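Local coordinates for protein BAT-2 beta-lactamase (Bacillus atrophaeus, PDB 6W5G) that probably hydrolyses beta-lactam antibiotics as a class D serine beta-lactamase of the penicillin-recognising fold, at residues E41-R46 with F240-D245; D45-F50 with I62-R67; K69-P74 with P172-D177. All coordinates share one frame; numbering follows the deposited sequence. Where two conformers were deposited one is given.

Contact 1. Residues E41-R46 with F240-D245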
loop_
_atom_site.group_PDB
_atom_site.type_symbol
_atom_site.label_atom_id
_atom_site.label_comp_id
_atom_site.label_asym_id
_atom_site.label_seq_id
_atom_site.Cartn_x
_atom_site.Cartn_y
_atom_site.Cartn_z
ATOM N N GLU A 41 6.801 -22.290 -1.758
ATOM C CA GLU A 41 6.906 -22.661 -0.353
ATOM C C GLU A 41 6.219 -21.665 0.569
ATOM O O GLU A 41 5.802 -22.043 1.669
ATOM C CB GLU A 41 8.372 -22.869 0.054
ATOM C CG GLU A 41 9.249 -21.610 0.058
ATOM C CD GLU A 41 9.963 -21.366 -1.272
ATOM O OE1 GLU A 41 9.324 -21.520 -2.338
ATOM O OE2 GLU A 41 11.167 -21.027 -1.249
ATOM N N PHE A 42 6.068 -20.412 0.151
ATOM C CA PHE A 42 5.485 -19.415 1.037
ATOM C C PHE A 42 3.973 -19.328 0.931
ATOM O O PHE A 42 3.350 -18.624 1.735
ATOM C CB PHE A 42 6.147 -18.054 0.817
ATOM C CG PHE A 42 7.627 -18.090 1.019
ATOM C CD1 PHE A 42 8.154 -18.316 2.285
ATOM C CD2 PHE A 42 8.499 -17.937 -0.051
ATOM C CE1 PHE A 42 9.517 -18.364 2.484
ATOM C CE2 PHE A 42 9.862 -17.982 0.146
ATOM C CZ PHE A 42 10.373 -18.195 1.414
ATOM N N PHE A 43 3.369 -20.045 -0.015
ATOM C CA PHE A 43 1.924 -20.025 -0.199
ATOM C C PHE A 43 1.283 -21.384 0.056
ATOM O O PHE A 43 0.133 -21.602 -0.331
ATOM C CB PHE A 43 1.560 -19.476 -1.578
ATOM C CG PHE A 43 1.815 -18.003 -1.727
ATOM C CD1 PHE A 43 0.838 -17.079 -1.373
ATOM C CD2 PHE A 43 3.027 -17.537 -2.213
ATOM C CE1 PHE A 43 1.062 -15.711 -1.510
ATOM C CE2 PHE A 43 3.259 -16.176 -2.355
ATOM C CZ PHE A 43 2.274 -15.259 -2.000
ATOM N N LYS A 44 1.998 -22.298 0.704
ATOM C CA LYS A 44 1.406 -23.587 1.037
ATOM C C LYS A 44 0.233 -23.399 1.994
ATOM O O LYS A 44 0.336 -22.684 2.995
ATOM C CB LYS A 44 2.456 -24.505 1.658
ATOM C CG LYS A 44 3.684 -24.740 0.792
ATOM C CD LYS A 44 4.611 -25.761 1.445
ATOM C CE LYS A 44 5.891 -25.129 1.962
ATOM N NZ LYS A 44 5.706 -24.479 3.283
ATOM N N ASP A 45 -0.895 -24.031 1.673
ATOM C CA ASP A 45 -2.139 -23.928 2.443
ATOM C C ASP A 45 -2.705 -22.516 2.460
ATOM O O ASP A 45 -3.531 -22.193 3.318
ATOM C CB ASP A 45 -1.998 -24.458 3.877
ATOM C CG ASP A 45 -1.328 -25.807 3.934
ATOM O OD1 ASP A 45 -1.668 -26.668 3.092
ATOM O OD2 ASP A 45 -0.472 -26.008 4.823
ATOM N N ARG A 46 -2.279 -21.665 1.529
ATOM C CA ARG A 46 -2.790 -20.310 1.411
ATOM C C ARG A 46 -3.336 -20.098 0.008
ATOM O O ARG A 46 -2.972 -20.801 -0.940
ATOM C CB ARG A 46 -1.695 -19.267 1.675
ATOM C CG ARG A 46 -1.030 -19.380 3.041
ATOM C CD ARG A 46 -0.137 -18.170 3.292
ATOM N NE ARG A 46 0.526 -18.182 4.598
ATOM C CZ ARG A 46 -0.042 -17.792 5.737
ATOM N NH1 ARG A 46 -1.299 -17.370 5.754
ATOM N NH2 ARG A 46 0.649 -17.825 6.867
ATOM N N PHE A 240 6.699 -4.639 -5.531
ATOM C CA PHE A 240 6.056 -5.891 -5.160
ATOM C C PHE A 240 4.623 -5.663 -4.704
ATOM O O PHE A 240 4.260 -4.591 -4.205
ATOM C CB PHE A 240 6.837 -6.640 -4.062
ATOM C CG PHE A 240 7.064 -5.816 -2.829
ATOM C CD1 PHE A 240 6.039 -5.605 -1.905
ATOM C CD2 PHE A 240 8.302 -5.236 -2.597
ATOM C CE1 PHE A 240 6.244 -4.812 -0.793
ATOM C CE2 PHE A 240 8.516 -4.454 -1.477
ATOM C CZ PHE A 240 7.490 -4.253 -0.570
ATOM N N VAL A 241 3.813 -6.700 -4.872
ATOM C CA VAL A 241 2.475 -6.764 -4.298
ATOM C C VAL A 241 2.253 -8.184 -3.807
ATOM O O VAL A 241 2.442 -9.140 -4.566
ATOM C CB VAL A 241 1.391 -6.402 -5.331
ATOM C CG1 VAL A 241 0.005 -6.797 -4.815
ATOM C CG2 VAL A 241 1.444 -4.918 -5.676
ATOM N N THR A 242 1.854 -8.325 -2.545
ATOM C CA THR A 242 1.369 -9.591 -2.018
ATOM C C THR A 242 -0.082 -9.402 -1.606
ATOM O O THR A 242 -0.424 -8.391 -0.985
ATOM C CB THR A 242 2.211 -10.030 -0.825
ATOM O OG1 THR A 242 3.554 -10.250 -1.269
ATOM C CG2 THR A 242 1.660 -11.320 -0.229
ATOM N N ASN A 243 -0.929 -10.367 -1.965
ATOM C CA ASN A 243 -2.353 -10.324 -1.657
ATOM C C ASN A 243 -2.750 -11.755 -1.335
ATOM O O ASN A 243 -2.419 -12.668 -2.090
ATOM C CB ASN A 243 -3.121 -9.763 -2.869
ATOM C CG ASN A 243 -4.608 -10.051 -2.823
ATOM O OD1 ASN A 243 -5.074 -11.017 -3.415
ATOM N ND2 ASN A 243 -5.368 -9.177 -2.175
ATOM N N VAL A 244 -3.417 -11.974 -0.203
ATOM C CA VAL A 244 -3.542 -13.326 0.335
ATOM C C VAL A 244 -4.787 -13.400 1.206
ATOM O O VAL A 244 -5.280 -12.384 1.702
ATOM C CB VAL A 244 -2.259 -13.709 1.121
ATOM C CG1 VAL A 244 -2.090 -12.809 2.363
ATOM C CG2 VAL A 244 -2.238 -15.196 1.483
ATOM N N ASP A 245 -5.297 -14.620 1.400
ATOM C CA ASP A 245 -6.452 -14.870 2.258
ATOM C C ASP A 245 -6.050 -14.962 3.727
ATOM O O ASP A 245 -6.380 -15.933 4.419
ATOM C CB ASP A 245 -7.225 -16.107 1.784
ATOM C CG ASP A 245 -6.443 -17.416 1.952
ATOM O OD1 ASP A 245 -5.196 -17.384 2.007
ATOM O OD2 ASP A 245 -7.093 -18.489 2.019
HETATM O O HOH W 1 -6.167 -20.955 2.325
HETATM O O HOH W 2 -3.628 -17.960 4.216
#

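Contact 2. Residues D45-F50 with I62-R67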
loop_
_atom_site.group_PDB
_atom_site.type_symbol
_atom_site.label_atom_id
_atom_site.label_comp_id
_atom_site.label_asym_id
_atom_site.label_seq_id
_atom_site.Cartn_x
_atom_site.Cartn_y
_atom_site.Cartn_z
ATOM N N ASP A 45 -0.895 -24.031 1.673
ATOM C CA ASP A 45 -2.139 -23.928 2.443
ATOM C C ASP A 45 -2.705 -22.516 2.460
ATOM O O ASP A 45 -3.531 -22.193 3.318
ATOM C CB ASP A 45 -1.998 -24.458 3.877
ATOM C CG ASP A 45 -1.328 -25.807 3.934
ATOM O OD1 ASP A 45 -1.668 -26.668 3.092
ATOM O OD2 ASP A 45 -0.472 -26.008 4.823
ATOM N N ARG A 46 -2.279 -21.665 1.529
ATOM C CA ARG A 46 -2.790 -20.310 1.411
ATOM C C ARG A 46 -3.336 -20.098 0.008
ATOM O O ARG A 46 -2.972 -20.801 -0.940
ATOM C CB ARG A 46 -1.695 -19.267 1.675
ATOM C CG ARG A 46 -1.030 -19.380 3.041
ATOM C CD ARG A 46 -0.137 -18.170 3.292
ATOM N NE ARG A 46 0.526 -18.182 4.598
ATOM C CZ ARG A 46 -0.042 -17.792 5.737
ATOM N NH1 ARG A 46 -1.299 -17.370 5.754
ATOM N NH2 ARG A 46 0.649 -17.825 6.867
ATOM N N ASP A 47 -4.227 -19.123 -0.111
ATOM C CA ASP A 47 -4.763 -18.675 -1.394
ATOM C C ASP A 47 -4.244 -17.252 -1.569
ATOM O O ASP A 47 -4.765 -16.317 -0.956
ATOM C CB ASP A 47 -6.289 -18.710 -1.342
ATOM C CG ASP A 47 -6.942 -18.546 -2.705
ATOM O OD1 ASP A 47 -6.484 -17.712 -3.506
ATOM O OD2 ASP A 47 -7.939 -19.251 -2.972
ATOM N N GLY A 48 -3.189 -17.086 -2.372
ATOM C CA GLY A 48 -2.596 -15.772 -2.518
ATOM C C GLY A 48 -1.907 -15.588 -3.850
ATOM O O GLY A 48 -1.761 -16.520 -4.646
ATOM N N THR A 49 -1.481 -14.349 -4.080
ATOM C CA THR A 49 -0.730 -13.977 -5.264
ATOM C C THR A 49 0.474 -13.134 -4.854
ATOM O O THR A 49 0.449 -12.434 -3.835
ATOM C CB THR A 49 -1.629 -13.240 -6.283
ATOM O OG1 THR A 49 -0.865 -12.887 -7.442
ATOM C CG2 THR A 49 -2.241 -11.987 -5.675
ATOM N N PHE A 50 1.538 -13.231 -5.649
ATOM C CA PHE A 50 2.744 -12.438 -5.461
ATOM C C PHE A 50 3.192 -11.899 -6.811
ATOM O O PHE A 50 3.265 -12.649 -7.791
ATOM C CB PHE A 50 3.879 -13.264 -4.838
ATOM C CG PHE A 50 5.137 -12.474 -4.611
ATOM C CD1 PHE A 50 5.171 -11.475 -3.652
ATOM C CD2 PHE A 50 6.279 -12.709 -5.369
ATOM C CE1 PHE A 50 6.320 -10.725 -3.438
ATOM C CE2 PHE A 50 7.441 -11.968 -5.156
ATOM C CZ PHE A 50 7.459 -10.974 -4.186
ATOM N N ILE A 62 4.943 -13.264 -11.721
ATOM C CA ILE A 62 3.622 -13.389 -11.112
ATOM C C ILE A 62 3.421 -14.819 -10.635
ATOM O O ILE A 62 3.561 -15.766 -11.421
ATOM C CB ILE A 62 2.494 -12.994 -12.079
ATOM C CG1 ILE A 62 2.679 -11.565 -12.587
ATOM C CG2 ILE A 62 1.140 -13.132 -11.399
ATOM C CD1 ILE A 62 1.738 -11.216 -13.738
ATOM N N TYR A 63 3.093 -14.973 -9.354
ATOM C CA TYR A 63 2.576 -16.219 -8.804
ATOM C C TYR A 63 1.064 -16.076 -8.670
ATOM O O TYR A 63 0.588 -15.105 -8.072
ATOM C CB TYR A 63 3.186 -16.486 -7.422
ATOM C CG TYR A 63 2.516 -17.614 -6.668
ATOM C CD1 TYR A 63 2.879 -18.939 -6.892
ATOM C CD2 TYR A 63 1.520 -17.357 -5.734
ATOM C CE1 TYR A 63 2.265 -19.973 -6.208
ATOM C CE2 TYR A 63 0.893 -18.385 -5.058
ATOM C CZ TYR A 63 1.268 -19.691 -5.299
ATOM O OH TYR A 63 0.657 -20.719 -4.616
ATOM N N ASN A 64 0.318 -17.039 -9.225
ATOM C CA ASN A 64 -1.148 -17.055 -9.197
ATOM C C ASN A 64 -1.734 -15.872 -9.976
ATOM O O ASN A 64 -2.276 -14.921 -9.416
ATOM C CB ASN A 64 -1.714 -17.123 -7.770
ATOM C CG ASN A 64 -3.201 -17.429 -7.751
ATOM O OD1 ASN A 64 -3.854 -17.440 -8.801
ATOM N ND2 ASN A 64 -3.747 -17.682 -6.559
ATOM N N GLU A 65 -1.641 -15.980 -11.301
ATOM C CA GLU A 65 -2.093 -14.878 -12.144
ATOM C C GLU A 65 -3.601 -14.666 -12.052
ATOM O O GLU A 65 -4.071 -13.530 -12.197
ATOM C CB GLU A 65 -1.658 -15.086 -13.591
ATOM C CG GLU A 65 -1.889 -13.838 -14.420
ATOM C CD GLU A 65 -1.290 -13.910 -15.806
ATOM O OE1 GLU A 65 -0.759 -14.969 -16.198
ATOM O OE2 GLU A 65 -1.363 -12.893 -16.515
ATOM N N SER A 66 -4.371 -15.731 -11.816
ATOM C CA SER A 66 -5.819 -15.581 -11.709
ATOM C C SER A 66 -6.191 -14.656 -10.558
ATOM O O SER A 66 -7.026 -13.756 -10.711
ATOM C CB SER A 66 -6.475 -16.948 -11.534
ATOM O OG SER A 66 -6.292 -17.743 -12.690
ATOM N N ARG A 67 -5.580 -14.864 -9.390
ATOM C CA ARG A 67 -5.857 -13.972 -8.273
ATOM C C ARG A 67 -5.250 -12.591 -8.495
ATOM O O ARG A 67 -5.816 -11.585 -8.045
ATOM C CB ARG A 67 -5.351 -14.590 -6.968
ATOM C CG ARG A 67 -5.865 -13.877 -5.735
ATOM C CD ARG A 67 -5.457 -14.547 -4.432
ATOM N NE ARG A 67 -5.823 -13.657 -3.337
ATOM C CZ ARG A 67 -6.746 -13.900 -2.412
ATOM N NH1 ARG A 67 -7.013 -12.968 -1.514
ATOM N NH2 ARG A 67 -7.396 -15.061 -2.367
HETATM O O HOH W 3 -1.878 -19.797 -3.390
HETATM O O HOH W 4 -6.643 -18.103 -6.039
#

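Contact 3. Residues K69-P74 with P172-D177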
loop_
_atom_site.group_PDB
_atom_site.type_symbol
_atom_site.label_atom_id
_atom_site.label_comp_id
_atom_site.label_asym_id
_atom_site.label_seq_id
_atom_site.Cartn_x
_atom_site.Cartn_y
_atom_site.Cartn_z
ATOM N N LYS A 69 -5.290 -10.872 -11.054
ATOM C CA LYS A 69 -6.210 -10.102 -11.883
ATOM C C LYS A 69 -7.535 -9.783 -11.196
ATOM O O LYS A 69 -8.336 -9.028 -11.757
ATOM C CB LYS A 69 -6.493 -10.852 -13.196
ATOM C CG LYS A 69 -5.295 -10.939 -14.128
ATOM C CD LYS A 69 -5.580 -11.856 -15.304
ATOM C CE LYS A 69 -4.449 -11.822 -16.327
ATOM N NZ LYS A 69 -4.788 -12.606 -17.552
ATOM N N GLU A 70 -7.784 -10.331 -10.009
ATOM C CA GLU A 70 -9.076 -10.217 -9.340
ATOM C C GLU A 70 -9.146 -8.908 -8.558
ATOM O O GLU A 70 -8.359 -8.691 -7.628
ATOM C CB GLU A 70 -9.233 -11.387 -8.377
ATOM C CG GLU A 70 -10.591 -11.553 -7.748
ATOM C CD GLU A 70 -10.716 -12.906 -7.055
ATOM O OE1 GLU A 70 -9.725 -13.676 -7.084
ATOM O OE2 GLU A 70 -11.792 -13.196 -6.485
ATOM N N ARG A 71 -10.104 -8.050 -8.905
ATOM C CA ARG A 71 -10.281 -6.808 -8.156
ATOM C C ARG A 71 -10.807 -7.088 -6.750
ATOM O O ARG A 71 -11.764 -7.849 -6.567
ATOM C CB ARG A 71 -11.226 -5.864 -8.890
ATOM C CG ARG A 71 -10.543 -5.145 -10.024
ATOM C CD ARG A 71 -11.397 -4.021 -10.559
ATOM N NE ARG A 71 -10.642 -3.170 -11.466
ATOM C CZ ARG A 71 -11.186 -2.340 -12.348
ATOM N NH1 ARG A 71 -12.512 -2.248 -12.464
ATOM N NH2 ARG A 71 -10.397 -1.609 -13.118
ATOM N N GLN A 72 -10.170 -6.473 -5.752
ATOM C CA GLN A 72 -10.498 -6.698 -4.350
ATOM C C GLN A 72 -10.465 -5.370 -3.610
ATOM O O GLN A 72 -9.902 -4.384 -4.092
ATOM C CB GLN A 72 -9.524 -7.691 -3.710
ATOM C CG GLN A 72 -9.482 -9.041 -4.439
ATOM C CD GLN A 72 -8.306 -9.879 -4.025
ATOM O OE1 GLN A 72 -8.158 -10.220 -2.845
ATOM N NE2 GLN A 72 -7.443 -10.206 -4.986
ATOM N N THR A 73 -11.088 -5.340 -2.439
ATOM C CA THR A 73 -11.120 -4.093 -1.683
ATOM C C THR A 73 -9.716 -3.768 -1.162
ATOM O O THR A 73 -9.001 -4.660 -0.693
ATOM C CB THR A 73 -12.153 -4.167 -0.545
ATOM O OG1 THR A 73 -11.830 -5.245 0.352
ATOM C CG2 THR A 73 -13.556 -4.394 -1.123
ATOM N N PRO A 74 -9.275 -2.507 -1.262
ATOM C CA PRO A 74 -7.857 -2.210 -0.996
ATOM C C PRO A 74 -7.498 -2.121 0.480
ATOM O O PRO A 74 -6.305 -2.223 0.809
ATOM C CB PRO A 74 -7.640 -0.855 -1.692
ATOM C CG PRO A 74 -9.013 -0.214 -1.661
ATOM C CD PRO A 74 -9.982 -1.360 -1.862
ATOM N N PRO A 172 -4.613 -6.865 -7.567
ATOM C CA PRO A 172 -3.182 -6.844 -7.231
ATOM C C PRO A 172 -2.298 -6.308 -8.351
ATOM O O PRO A 172 -1.362 -5.548 -8.067
ATOM C CB PRO A 172 -2.898 -8.309 -6.866
ATOM C CG PRO A 172 -4.202 -8.777 -6.272
ATOM C CD PRO A 172 -5.266 -8.108 -7.111
ATOM N N LEU A 173 -2.575 -6.663 -9.614
ATOM C CA LEU A 173 -1.778 -6.123 -10.715
ATOM C C LEU A 173 -1.972 -4.619 -10.855
ATOM O O LEU A 173 -1.009 -3.889 -11.123
ATOM C CB LEU A 173 -2.108 -6.841 -12.024
ATOM C CG LEU A 173 -1.474 -8.229 -12.169
ATOM C CD1 LEU A 173 -2.163 -9.038 -13.255
ATOM C CD2 LEU A 173 0.024 -8.109 -12.465
ATOM N N GLU A 174 -3.204 -4.137 -10.672
ATOM C CA GLU A 174 -3.451 -2.700 -10.708
ATOM C C GLU A 174 -2.753 -1.981 -9.553
ATOM O O GLU A 174 -2.265 -0.855 -9.725
ATOM C CB GLU A 174 -4.956 -2.430 -10.696
ATOM C CG GLU A 174 -5.641 -2.792 -11.999
ATOM C CD GLU A 174 -7.164 -2.725 -11.939
ATOM O OE1 GLU A 174 -7.768 -2.991 -10.879
ATOM O OE2 GLU A 174 -7.772 -2.419 -12.983
ATOM N N GLU A 175 -2.703 -2.605 -8.366
ATOM C CA GLU A 175 -1.925 -2.033 -7.268
ATOM C C GLU A 175 -0.444 -1.963 -7.628
ATOM O O GLU A 175 0.225 -0.961 -7.342
ATOM C CB GLU A 175 -2.129 -2.840 -5.980
ATOM C CG GLU A 175 -3.509 -2.645 -5.337
ATOM C CD GLU A 175 -3.466 -1.948 -3.981
ATOM O OE1 GLU A 175 -2.469 -1.243 -3.680
ATOM O OE2 GLU A 175 -4.467 -2.089 -3.226
ATOM N N LYS A 176 0.078 -3.008 -8.281
ATOM C CA LYS A 176 1.475 -2.982 -8.703
ATOM C C LYS A 176 1.721 -1.830 -9.662
ATOM O O LYS A 176 2.724 -1.115 -9.539
ATOM C CB LYS A 176 1.856 -4.315 -9.354
ATOM C CG LYS A 176 3.297 -4.389 -9.864
ATOM C CD LYS A 176 3.408 -3.999 -11.341
ATOM C CE LYS A 176 2.672 -4.962 -12.238
ATOM N NZ LYS A 176 2.802 -4.571 -13.681
ATOM N N ASP A 177 0.813 -1.635 -10.627
ATOM C CA ASP A 177 0.966 -0.535 -11.573
ATOM C C ASP A 177 0.932 0.808 -10.862
ATOM O O ASP A 177 1.726 1.702 -11.176
ATOM C CB ASP A 177 -0.131 -0.586 -12.639
ATOM C CG ASP A 177 0.050 -1.734 -13.608
ATOM O OD1 ASP A 177 1.185 -2.245 -13.743
ATOM O OD2 ASP A 177 -0.948 -2.117 -14.245
#

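Contact 1. Residues E41-R46 with F240-D245
Arg-46 lies obliquely over Val-244, and the touching is done by aliphatic carbons: CD of Arg-46 comes 4.1 Å from CG2 of Val-244, with CB of the arginine about equally near. That methyl is presented because Val-244 holds CG2 anti to its backbone nitrogen (CG1 at chi1 65°), so it looks out from the end of strand 236-244 at the loop. Deeper in, the ring of Phe-43 comes obliquely to the same methyl and to Thr-242, its CZ being 4.4 Å from Thr-242 CG2. Thr-242 turns its hydroxyl elsewhere, to Thr-255 of helix 248-261.

The polar rim is bridged by water. Water 2 accepts from Arg-46 NH1 at 2.9 Å and donates to Asp-245 OD1 at 2.8 Å, spanning charged groups that stand 5.4 Å apart between NH1 and OD1. Water 1 donates both to Asp-245 OD2 (2.7 Å) and to the carbonyl oxygen of Asp-45 (3.1 Å). Asp-245 OD1 also accepts from the backbone nitrogen of Asp-47, which leads into strand 48-54.

A type II turn from Phe-43 to Arg-46, closed by Arg-46 N to Phe-43 O at 3.0 Å, shapes the loop; from its two ends the Phe-43 ring and the Arg-46 chain reach the strand. The Phe-43 ring also stacks on Tyr-63 and packs on Ile-254. With no direct hydrogen bond between the two segments, the loop before strand 48-54 packs on the end of strand 236-244, that strand's neighbour in the central antiparallel sheet, through a greasy interior and a hydrated ionic edge, where opposite charges probably still attract through water.

Contact 2. Residues D45-F50 with I62-R67
Asp-47 and Arg-67 form a salt bridge at the open end of the beta hairpin of strands 48-54 and 59-63. Arg-67 NH2 reaches Asp-47 OD1 at 3.0 Å, meeting the oxygen from above the carboxylate plane; the two flat groups are turned 63° apart, so this is a single-point grip. Arg-67 NE goes instead to Asn-243 OD1 on the neighbouring strand 236-244, and the backbone oxygen of Asp-47 sits over one face of the guanidinium.

Inside the hairpin, Phe-50 and Tyr-63 are an antiparallel hydrogen-bonded pair: Tyr-63 N donates almost straight to Phe-50 O (2.8 Å, 172°), and Phe-50 N returns a longer bond to Tyr-63 O at 3.2 Å. The same carbonyl takes a second donor, the hydroxyl of Thr-49, whose OG1 lies 2.7 Å from Tyr-63 O because chi1 (-180°) swings it anti to the backbone nitrogen.

Asn-64 works both ways. As N-cap of the short helix 65-68 its OD1 accepts from Arg-67 N at 3.2 Å, while its ND2 donates to Gly-48 O at 3.0 Å from above the carbonyl plane. Water 4 joins that ND2 to Asp-47 OD1.

Packing fills the rest. The extended Arg-67 chain crosses Thr-49 and lays its CD against Gly-48 CA, and the Tyr-63 ring runs beside the strand, its CE2 3.3 Å from Gly-48 O.

Contact 3. Residues K69-P74 with P172-D177
Lys-69 and Leu-173 bring the backbones nearest, with CA atoms 6.1 Å apart, where the loop leaving helix 65-68 passes the first turn of helix 172-184; farther along, Pro-74 CA and Glu-175 CA are 8.6 Å apart. The loop residues are irregular, while Pro-172 opens the helix that packs on the central antiparallel sheet of this penicillin-recognising fold. A backbone hydrogen bond between Gln-72 and Ile-170 and another between Leu-173 and Ala-68 pin the loop to the helix start.

The main side-chain link is a side-on, two-pronged salt bridge. Arg-71 NE donates to Glu-174 OE1 at 2.9 Å and Arg-71 NH2 to Glu-174 OE2 at 2.8 Å, each carboxylate oxygen using its syn lone pair, with the two planes only 28° apart. Arg-71 is extended from CG to NE and Glu-174 beyond CG, and the carboxylate meets the guanidinium at its edge, close to its plane. Glu-174 OE1 has a second donor in Ser-171 N, so the carboxylate is held from its own helix start as well and its rotation is probably well fixed.

Around the salt bridge the packing is modest. Lys-69 CG lies 3.8 Å from Leu-173 CD1, the two side chains running side by side. The Pro-172 ring packs against the loop, its CD 3.2 Å from Glu-70 O, and the Gln-72 side chain crosses that ring at about a right angle. Gln-72 NE2 donates to Glu-70 O as well as to Asn-243 OD1. At the far end Glu-175, bent at chi2 (-114°), is hydrogen-bonded through OE2 to the hydroxyl of Thr-77, and that OE2 rests 3.7 Å from Pro-74 CB.

All three contacts meet at Asn-243 of strand 236-244. Its OD1 lies 2.7 Å from Arg-67 NE of contact 2 and 3.0 Å from Gln-72 NE2 of contact 3, both probable hydrogen bonds, so one amide oxygen ties contact 1 to the other two. Contacts 1 and 2 share Asp-45 and Arg-46, have centres about 6 Å apart and sit on neighbouring strands; contact 3 centres about 14 Å from contact 1 and 12 Å from contact 2. Of the three, contact 3 leads on along the chain to the active site: residues 69-74 run into Thr-77 and Lys-79, carboxylated here and, as in class D relatives, probably the general base.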